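PDB 3HFI: putative regulator from Escherichia coli O6, which probably controls transcription in response to a small effector molecule bound by its UTRA domain, although its actual ligand and target genes are not established. Local coordinates for residues 63-71 and 118-126; 71-81 and 91-99. One frame throughout, in Å; residues are numbered along the deposited sequence.

Overall arrangement
Strand 65-73 illustrates how one long strand of an antiparallel sheet can serve two helices. Contact 1 sets its first part against helix 117-123, while contact 2 sets its end and the turns after it against helix 91-99. The two share Asn71, their centres lie about 24 Å apart on opposite sides of the chain's centre, and contact 2 is nested within the loop that contact 1 closes. Both are partly buried, contact 2 having the larger share of buried residues. Leucine packing in contact 1 ends in a direct salt bridge, whereas contact 2 is chiefly aliphatic, with no direct hydrogen bond between its segments and a water bridging two carbonyls.

Contact 1: residues 63-71 and 118-126; sequences DEKAMLIEN and ERGHFLDIS
Glu70 OE1 is gripped from two directions, by Arg119 NH2 across the contact and by the indole NE1 of Trp152 on strand 144-153. The Arg119 NH2 to Glu70 OE1 salt bridge measures 3.0 Å and is fairly straight, with an N-H...O angle of 157°. It uses the syn lone pair of the carboxylate and approaches the guanidinium edge, slightly tilted from its plane; the two planes are 63° apart, and NH2 is the guanidinium nitrogen that bonds. Tyr54 OH bonds the other oxygen, Glu70 OE2; together these partners fix the rotation of the carboxylate and probably favour its charged form.

The apolar part lies beside this bridge. With CG anti to the backbone N (chi1 -179°), Leu68 spreads its two branches over the helix: CD2 rests 3.6 Å from Arg119 CG, crossing the extended arginine stem at about a right angle, and CD1 lies 4.2 Å from Phe122 CB. Leu123 packs alongside Leu68, its CD1 4.0 Å from Leu68 CB and its CD2 3.9 Å from Leu68 N. Lys65 passes the helix end, where its CD comes within 3.3 Å of the Phe122 carbonyl O; its ammonium group stays in the neighbourhood of the Asp124 carboxylate without touching it.

A classic beta bulge at Ala66 and Met67, both opposite Arg59, explains why Lys65 and Leu68 can face the same helix although three residues apart. Leucine packing closed by a salt bridge thus seats helix 117-123 on the six-stranded antiparallel sheet, consistent with the chorismate lyase-like fold of UTRA domains.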
loop_
_atom_site.group_PDB
_atom_site.type_symbol
_atom_site.label_atom_id
_atom_site.label_comp_id
_atom_site.label_asym_id
_atom_site.label_seq_id
_atom_site.Cartn_x
_atom_site.Cartn_y
_atom_site.Cartn_z
ATOM N N ASP A 63 11.693 5.027 -17.124
ATOM C CA ASP A 63 12.378 4.142 -18.080
ATOM C C ASP A 63 13.423 3.221 -17.392
ATOM O O ASP A 63 14.352 2.708 -18.039
ATOM C CB ASP A 63 13.005 4.944 -19.249
ATOM C CG ASP A 63 12.907 4.213 -20.593
ATOM O OD1 ASP A 63 11.827 3.652 -20.888
ATOM O OD2 ASP A 63 13.904 4.213 -21.352
ATOM N N GLU A 64 13.269 3.026 -16.084
ATOM C CA GLU A 64 13.898 1.913 -15.393
ATOM C C GLU A 64 12.773 0.997 -14.888
ATOM O O GLU A 64 11.751 1.483 -14.402
ATOM C CB GLU A 64 14.730 2.417 -14.222
ATOM C CG GLU A 64 15.620 1.338 -13.589
ATOM C CD GLU A 64 15.948 1.632 -12.130
ATOM O OE1 GLU A 64 16.805 2.524 -11.878
ATOM O OE2 GLU A 64 15.342 0.970 -11.245
ATOM N N LYS A 65 12.968 -0.312 -15.006
ATOM C CA LYS A 65 11.951 -1.288 -14.574
ATOM C C LYS A 65 11.913 -1.365 -13.047
ATOM O O LYS A 65 12.894 -1.778 -12.419
ATOM C CB LYS A 65 12.233 -2.680 -15.149
ATOM C CG LYS A 65 12.177 -2.759 -16.674
ATOM C CD LYS A 65 12.936 -3.982 -17.218
ATOM C CE LYS A 65 13.615 -3.687 -18.579
ATOM N NZ LYS A 65 12.671 -3.963 -19.719
ATOM N N ALA A 66 10.781 -0.943 -12.477
ATOM C CA ALA A 66 10.558 -0.912 -11.029
ATOM C C ALA A 66 10.070 -2.272 -10.513
ATOM O O ALA A 66 10.740 -2.889 -9.687
ATOM C CB ALA A 66 9.544 0.185 -10.652
ATOM N N MET A 67 8.927 -2.747 -11.006
ATOM C CA MET A 67 8.342 -3.924 -10.434
ATOM C C MET A 67 7.545 -4.739 -11.433
ATOM O O MET A 67 7.066 -4.220 -12.442
ATOM C CB MET A 67 7.427 -3.518 -9.284
ATOM C CG MET A 67 6.301 -2.605 -9.682
ATOM S SD MET A 67 5.501 -1.763 -8.259
ATOM C CE MET A 67 6.490 -0.285 -8.216
ATOM N N LEU A 68 7.413 -6.024 -11.119
ATOM C CA LEU A 68 6.588 -6.970 -11.869
ATOM C C LEU A 68 5.357 -7.291 -11.024
ATOM O O LEU A 68 5.478 -7.650 -9.864
ATOM C CB LEU A 68 7.421 -8.212 -12.201
ATOM C CG LEU A 68 6.773 -9.336 -12.996
ATOM C CD1 LEU A 68 6.500 -8.940 -14.451
ATOM C CD2 LEU A 68 7.764 -10.469 -12.893
ATOM N N ILE A 69 4.173 -7.105 -11.604
ATOM C CA ILE A 69 2.916 -7.268 -10.919
ATOM C C ILE A 69 2.130 -8.369 -11.594
ATOM O O ILE A 69 1.944 -8.334 -12.821
ATOM C CB ILE A 69 2.081 -5.977 -10.954
ATOM C CG1 ILE A 69 2.957 -4.771 -10.535
ATOM C CG2 ILE A 69 0.815 -6.161 -10.069
ATOM C CD1 ILE A 69 2.257 -3.419 -10.611
ATOM N N GLU A 70 1.660 -9.329 -10.801
ATOM C CA GLU A 70 0.743 -10.391 -11.260
ATOM C C GLU A 70 -0.559 -10.235 -10.515
ATOM O O GLU A 70 -0.616 -10.458 -9.294
ATOM C CB GLU A 70 1.358 -11.727 -10.932
ATOM C CG GLU A 70 2.626 -11.905 -11.631
ATOM C CD GLU A 70 3.195 -13.256 -11.344
ATOM O OE1 GLU A 70 3.900 -13.390 -10.309
ATOM O OE2 GLU A 70 2.955 -14.164 -12.181
ATOM N N ASN A 71 -1.579 -9.758 -11.205
ATOM C CA ASN A 71 -2.886 -9.552 -10.634
ATOM C C ASN A 71 -3.794 -10.758 -10.949
ATOM O O ASN A 71 -3.766 -11.282 -12.066
ATOM C CB ASN A 71 -3.537 -8.285 -11.241
ATOM C CG ASN A 71 -2.715 -7.055 -11.079
ATOM O OD1 ASN A 71 -2.253 -6.459 -12.054
ATOM N ND2 ASN A 71 -2.578 -6.616 -9.836
ATOM N N GLU A 118 12.566 -16.641 -15.062
ATOM C CA GLU A 118 11.657 -15.955 -15.955
ATOM C C GLU A 118 11.258 -14.564 -15.486
ATOM O O GLU A 118 11.145 -13.638 -16.289
ATOM C CB GLU A 118 10.382 -16.755 -16.089
ATOM C CG GLU A 118 9.346 -15.991 -16.861
ATOM C CD GLU A 118 8.152 -16.814 -17.209
ATOM O OE1 GLU A 118 7.972 -17.916 -16.609
ATOM O OE2 GLU A 118 7.393 -16.334 -18.087
ATOM N N ARG A 119 10.942 -14.452 -14.196
ATOM C CA ARG A 119 10.701 -13.156 -13.575
ATOM C C ARG A 119 11.943 -12.343 -13.578
ATOM O O ARG A 119 11.870 -11.132 -13.774
ATOM C CB ARG A 119 10.296 -13.312 -12.125
ATOM C CG ARG A 119 8.915 -13.763 -11.967
ATOM C CD ARG A 119 8.664 -13.971 -10.550
ATOM N NE ARG A 119 7.302 -14.405 -10.468
ATOM C CZ ARG A 119 6.902 -15.592 -10.033
ATOM N NH1 ARG A 119 7.777 -16.497 -9.568
ATOM N NH2 ARG A 119 5.596 -15.844 -10.030
ATOM N N GLY A 120 13.064 -13.016 -13.300
ATOM C CA GLY A 120 14.382 -12.391 -13.324
ATOM C C GLY A 120 14.530 -11.666 -14.628
ATOM O O GLY A 120 14.867 -10.499 -14.646
ATOM N N HIS A 121 14.203 -12.355 -15.720
ATOM C CA HIS A 121 14.381 -11.807 -17.052
ATOM C C HIS A 121 13.546 -10.547 -17.254
ATOM O O HIS A 121 13.992 -9.579 -17.832
ATOM C CB HIS A 121 14.133 -12.884 -18.140
ATOM C CG HIS A 121 15.395 -13.574 -18.602
ATOM N ND1 HIS A 121 15.945 -14.663 -17.948
ATOM C CD2 HIS A 121 16.234 -13.304 -19.636
ATOM C CE1 HIS A 121 17.051 -15.043 -18.569
ATOM N N PHE A 122 12.353 -10.521 -16.722
ATOM C CA PHE A 122 11.547 -9.316 -16.832
ATOM C C PHE A 122 12.109 -8.105 -16.079
ATOM O O PHE A 122 11.886 -6.980 -16.491
ATOM C CB PHE A 122 10.126 -9.611 -16.362
ATOM C CG PHE A 122 9.390 -10.551 -17.260
ATOM C CD1 PHE A 122 9.148 -10.211 -18.579
ATOM C CD2 PHE A 122 8.931 -11.774 -16.785
ATOM C CE1 PHE A 122 8.467 -11.080 -19.429
ATOM C CE2 PHE A 122 8.231 -12.653 -17.611
ATOM C CZ PHE A 122 7.998 -12.311 -18.941
ATOM N N LEU A 123 12.816 -8.336 -14.978
ATOM C CA LEU A 123 13.320 -7.252 -14.135
ATOM C C LEU A 123 14.841 -7.049 -14.238
ATOM O O LEU A 123 15.406 -6.138 -13.627
ATOM C CB LEU A 123 12.965 -7.553 -12.686
ATOM C CG LEU A 123 11.487 -7.444 -12.343
ATOM C CD1 LEU A 123 11.238 -7.982 -10.944
ATOM C CD2 LEU A 123 11.046 -6.011 -12.450
ATOM N N ASP A 124 15.483 -7.908 -15.014
ATOM C CA ASP A 124 16.931 -7.935 -15.192
ATOM C C ASP A 124 17.629 -8.561 -14.035
ATOM O O ASP A 124 18.663 -9.153 -14.182
ATOM C CB ASP A 124 17.486 -6.558 -15.438
ATOM C CG ASP A 124 16.960 -5.965 -16.680
ATOM O OD1 ASP A 124 16.525 -6.725 -17.546
ATOM O OD2 ASP A 124 16.962 -4.737 -16.805
ATOM N N ILE A 125 17.063 -8.438 -12.864
ATOM C CA ILE A 125 17.676 -9.101 -11.748
ATOM C C ILE A 125 18.395 -10.386 -12.199
ATOM O O ILE A 125 17.982 -11.066 -13.114
ATOM C CB ILE A 125 16.626 -9.431 -10.669
ATOM N N SER A 126 19.484 -10.700 -11.527
ATOM C CA SER A 126 20.144 -11.964 -11.707
ATOM C C SER A 126 19.167 -12.955 -11.177
ATOM O O SER A 126 18.678 -12.815 -10.075
ATOM C CB SER A 126 21.485 -12.034 -10.973
ATOM O OG SER A 126 21.313 -11.863 -9.577
#

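Contact 2: residues 71-81 and 91-99; sequences NRINIELCPGI and LFPTIESLS
Aliphatic packing carries most of the contact, with Ile81 and Leu98 beside the turn 78-81. Leu98 CD1 pushes into the backbone of the turn, 3.5 Å from Ile81 N, while Leu98 CB meets Cys78 CB at 3.7 Å. Ile81 holds CG1 anti to its backbone N (chi1 -172°), which carries Ile81 CD1 to 3.7 Å from Ile95 CG1, the two side chains crossing obliquely. Ile73 and Leu91 meet tip to tip, CD1 to CD1 at 3.9 Å.

Where the strand is still in the sheet, Leu91 CD2 lies over one face of the Asn71 amide in van der Waals contact, 3.3 Å from Asn71 OD1. The amide's polar needs are met by Arg57 NH1 at OD1 and Glu147 OE2 at ND2, and these two bonds fix its rotation.

Polar links cluster at the C-terminal end of the helix. A water donates to Leu77 O at 2.7 Å and to Ser99 O at 3.0 Å, joining the 3-10 segment 75-77 to the last helical residue. Ser99 OG turns back to Ile95 O at 2.6 Å, opposite the backbone N of Ser99 across the carbonyl plane, so that this carbonyl is doubly gripped; Arg101 N, just past the helix, also bonds to Ser99 OG.

Turns shape the chain that receives the helix: an Asx turn at Asn74, then a type II turn from Cys78 to Ile81 in which Gly80 supplies the positive phi. Helix 91-99 lies on the connection from strand 65-73 to the outermost strand 105-114 and packs on the sheet of the UTRA domain, almost parallel to strand 71-73, with Ile95 and Phe92 resting on strand 144-153, Leu91 on Arg57, and Leu160 of the second subunit against Phe92.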
loop_
_atom_site.group_PDB
_atom_site.type_symbol
_atom_site.label_atom_id
_atom_site.label_comp_id
_atom_site.label_asym_id
_atom_site.label_seq_id
_atom_site.Cartn_x
_atom_site.Cartn_y
_atom_site.Cartn_z
ATOM N N ASN A 71 -1.579 -9.758 -11.205
ATOM C CA ASN A 71 -2.886 -9.552 -10.634
ATOM C C ASN A 71 -3.794 -10.758 -10.949
ATOM O O ASN A 71 -3.766 -11.282 -12.066
ATOM C CB ASN A 71 -3.537 -8.285 -11.241
ATOM C CG ASN A 71 -2.715 -7.055 -11.079
ATOM O OD1 ASN A 71 -2.253 -6.459 -12.054
ATOM N ND2 ASN A 71 -2.578 -6.616 -9.836
ATOM N N ARG A 72 -4.609 -11.176 -9.996
ATOM C CA ARG A 72 -5.615 -12.168 -10.214
ATOM C C ARG A 72 -6.936 -11.587 -9.701
ATOM O O ARG A 72 -7.085 -11.258 -8.530
ATOM C CB ARG A 72 -5.245 -13.416 -9.456
ATOM C CG ARG A 72 -4.196 -14.262 -10.182
ATOM C CD ARG A 72 -3.673 -15.342 -9.356
ATOM N NE ARG A 72 -2.751 -16.231 -10.091
ATOM C CZ ARG A 72 -1.424 -16.138 -10.022
ATOM N NH1 ARG A 72 -0.854 -15.178 -9.339
ATOM N NH2 ARG A 72 -0.658 -16.964 -10.689
ATOM N N ILE A 73 -7.891 -11.499 -10.612
ATOM C CA ILE A 73 -9.122 -10.712 -10.481
ATOM C C ILE A 73 -10.368 -11.594 -10.571
ATOM O O ILE A 73 -10.494 -12.392 -11.512
ATOM C CB ILE A 73 -9.192 -9.632 -11.598
ATOM C CG1 ILE A 73 -7.980 -8.689 -11.488
ATOM C CG2 ILE A 73 -10.453 -8.846 -11.416
ATOM C CD1 ILE A 73 -7.314 -8.360 -12.833
ATOM N N ASN A 74 -11.274 -11.462 -9.585
ATOM C CA ASN A 74 -12.562 -12.126 -9.633
ATOM C C ASN A 74 -13.434 -11.417 -10.663
ATOM O O ASN A 74 -14.003 -10.360 -10.406
ATOM C CB ASN A 74 -13.234 -12.062 -8.267
ATOM C CG ASN A 74 -14.545 -12.767 -8.245
ATOM O OD1 ASN A 74 -14.980 -13.328 -9.255
ATOM N ND2 ASN A 74 -15.178 -12.788 -7.092
ATOM N N ILE A 75 -13.564 -12.005 -11.821
ATOM C CA ILE A 75 -14.262 -11.377 -12.937
ATOM C C ILE A 75 -15.793 -11.352 -12.781
ATOM O O ILE A 75 -16.472 -10.510 -13.377
ATOM C CB ILE A 75 -13.823 -12.006 -14.287
ATOM C CG1 ILE A 75 -14.058 -13.496 -14.357
ATOM C CG2 ILE A 75 -12.347 -11.846 -14.498
ATOM C CD1 ILE A 75 -13.065 -14.147 -15.389
ATOM N N GLU A 76 -16.330 -12.208 -11.912
ATOM C CA GLU A 76 -17.785 -12.203 -11.639
ATOM C C GLU A 76 -18.270 -10.868 -11.099
ATOM O O GLU A 76 -19.406 -10.499 -11.301
ATOM C CB GLU A 76 -18.146 -13.285 -10.644
ATOM C CG GLU A 76 -17.477 -14.674 -10.916
ATOM C CD GLU A 76 -17.607 -15.153 -12.351
ATOM O OE1 GLU A 76 -18.699 -14.955 -12.970
ATOM O OE2 GLU A 76 -16.611 -15.758 -12.868
ATOM N N LEU A 77 -17.382 -10.123 -10.455
ATOM C CA LEU A 77 -17.726 -8.843 -9.863
ATOM C C LEU A 77 -17.598 -7.651 -10.820
ATOM O O LEU A 77 -18.095 -6.572 -10.496
ATOM C CB LEU A 77 -16.798 -8.618 -8.634
ATOM C CG LEU A 77 -17.062 -9.586 -7.473
ATOM C CD1 LEU A 77 -16.037 -9.425 -6.287
ATOM C CD2 LEU A 77 -18.599 -9.331 -7.022
ATOM N N CYS A 78 -16.890 -7.830 -11.949
ATOM C CA CYS A 78 -16.702 -6.795 -12.968
ATOM C C CYS A 78 -16.921 -7.374 -14.344
ATOM O O CYS A 78 -15.950 -7.722 -15.068
ATOM C CB CYS A 78 -15.346 -6.087 -12.926
ATOM S SG CYS A 78 -14.101 -6.812 -11.937
ATOM N N PRO A 79 -18.215 -7.462 -14.708
ATOM C CA PRO A 79 -18.696 -7.709 -16.064
ATOM C C PRO A 79 -17.954 -6.796 -17.029
ATOM O O PRO A 79 -18.003 -5.561 -16.854
ATOM C CB PRO A 79 -20.197 -7.371 -15.987
ATOM C CG PRO A 79 -20.553 -7.530 -14.510
ATOM C CD PRO A 79 -19.322 -7.093 -13.791
ATOM N N GLY A 80 -17.201 -7.435 -17.955
ATOM C CA GLY A 80 -16.543 -6.752 -19.084
ATOM C C GLY A 80 -15.031 -6.644 -18.999
ATOM O O GLY A 80 -14.377 -6.250 -19.992
ATOM N N ILE A 81 -14.473 -6.994 -17.834
ATOM C CA ILE A 81 -13.069 -6.702 -17.533
ATOM C C ILE A 81 -12.138 -7.481 -18.463
ATOM O O ILE A 81 -11.000 -7.055 -18.747
ATOM C CB ILE A 81 -12.726 -7.058 -16.038
ATOM C CG1 ILE A 81 -11.310 -6.586 -15.651
ATOM C CG2 ILE A 81 -12.912 -8.595 -15.768
ATOM C CD1 ILE A 81 -11.208 -5.328 -14.765
ATOM N N LEU A 91 -5.879 -0.346 -14.207
ATOM C CA LEU A 91 -6.545 -1.551 -13.733
ATOM C C LEU A 91 -7.601 -1.238 -12.691
ATOM O O LEU A 91 -8.747 -1.584 -12.880
ATOM C CB LEU A 91 -5.532 -2.544 -13.148
ATOM C CG LEU A 91 -6.108 -3.792 -12.541
ATOM C CD1 LEU A 91 -7.053 -4.571 -13.525
ATOM C CD2 LEU A 91 -4.960 -4.652 -12.084
ATOM N N PHE A 92 -7.220 -0.559 -11.616
ATOM C CA PHE A 92 -8.111 -0.393 -10.493
ATOM C C PHE A 92 -9.279 0.581 -10.726
ATOM O O PHE A 92 -10.419 0.254 -10.377
ATOM C CB PHE A 92 -7.317 -0.156 -9.231
ATOM C CG PHE A 92 -6.542 -1.373 -8.820
ATOM C CD1 PHE A 92 -7.180 -2.442 -8.194
ATOM C CD2 PHE A 92 -5.206 -1.509 -9.142
ATOM C CE1 PHE A 92 -6.487 -3.603 -7.857
ATOM C CE2 PHE A 92 -4.496 -2.681 -8.771
ATOM C CZ PHE A 92 -5.151 -3.713 -8.134
ATOM N N PRO A 93 -9.032 1.707 -11.405
ATOM C CA PRO A 93 -10.144 2.517 -11.876
ATOM C C PRO A 93 -11.120 1.735 -12.704
ATOM O O PRO A 93 -12.321 1.946 -12.578
ATOM C CB PRO A 93 -9.456 3.573 -12.740
ATOM C CG PRO A 93 -8.103 3.760 -12.057
ATOM C CD PRO A 93 -7.735 2.343 -11.670
ATOM N N THR A 94 -10.621 0.803 -13.523
ATOM C CA THR A 94 -11.489 0.022 -14.377
ATOM C C THR A 94 -12.323 -0.995 -13.591
ATOM O O THR A 94 -13.486 -1.238 -13.916
ATOM C CB THR A 94 -10.686 -0.697 -15.505
ATOM O OG1 THR A 94 -9.935 0.264 -16.275
ATOM C CG2 THR A 94 -11.604 -1.450 -16.447
ATOM N N ILE A 95 -11.720 -1.619 -12.596
ATOM C CA ILE A 95 -12.413 -2.512 -11.667
ATOM C C ILE A 95 -13.571 -1.719 -11.049
ATOM O O ILE A 95 -14.709 -2.181 -11.045
ATOM C CB ILE A 95 -11.396 -3.075 -10.631
ATOM C CG1 ILE A 95 -10.479 -4.110 -11.329
ATOM C CG2 ILE A 95 -12.072 -3.646 -9.384
ATOM C CD1 ILE A 95 -9.352 -4.715 -10.426
ATOM N N GLU A 96 -13.293 -0.481 -10.630
ATOM C CA GLU A 96 -14.291 0.342 -9.960
ATOM C C GLU A 96 -15.413 0.729 -10.890
ATOM O O GLU A 96 -16.552 0.552 -10.506
ATOM C CB GLU A 96 -13.658 1.584 -9.288
ATOM C CG GLU A 96 -12.827 1.252 -8.041
ATOM C CD GLU A 96 -12.465 2.475 -7.249
ATOM O OE1 GLU A 96 -12.396 3.550 -7.870
ATOM O OE2 GLU A 96 -12.312 2.422 -6.005
ATOM N N SER A 97 -15.118 1.181 -12.116
ATOM C CA SER A 97 -16.167 1.479 -13.067
ATOM C C SER A 97 -17.066 0.322 -13.413
ATOM O O SER A 97 -18.296 0.468 -13.434
ATOM C CB SER A 97 -15.630 1.985 -14.423
ATOM O OG SER A 97 -14.676 3.013 -14.302
ATOM N N LEU A 98 -16.453 -0.788 -13.791
ATOM C CA LEU A 98 -17.203 -1.950 -14.202
ATOM C C LEU A 98 -18.010 -2.590 -13.072
ATOM O O LEU A 98 -19.072 -3.123 -13.315
ATOM C CB LEU A 98 -16.273 -2.998 -14.811
ATOM C CG LEU A 98 -15.563 -2.598 -16.104
ATOM C CD1 LEU A 98 -14.740 -3.760 -16.617
ATOM C CD2 LEU A 98 -16.522 -2.119 -17.143
ATOM N N SER A 99 -17.515 -2.559 -11.845
ATOM C CA SER A 99 -18.250 -3.114 -10.715
ATOM C C SER A 99 -19.305 -2.133 -10.170
ATOM O O SER A 99 -20.267 -2.529 -9.533
ATOM C CB SER A 99 -17.235 -3.446 -9.612
ATOM O OG SER A 99 -16.498 -2.288 -9.218
HETATM O O HOH W 1 -20.033 -5.477 -9.040
#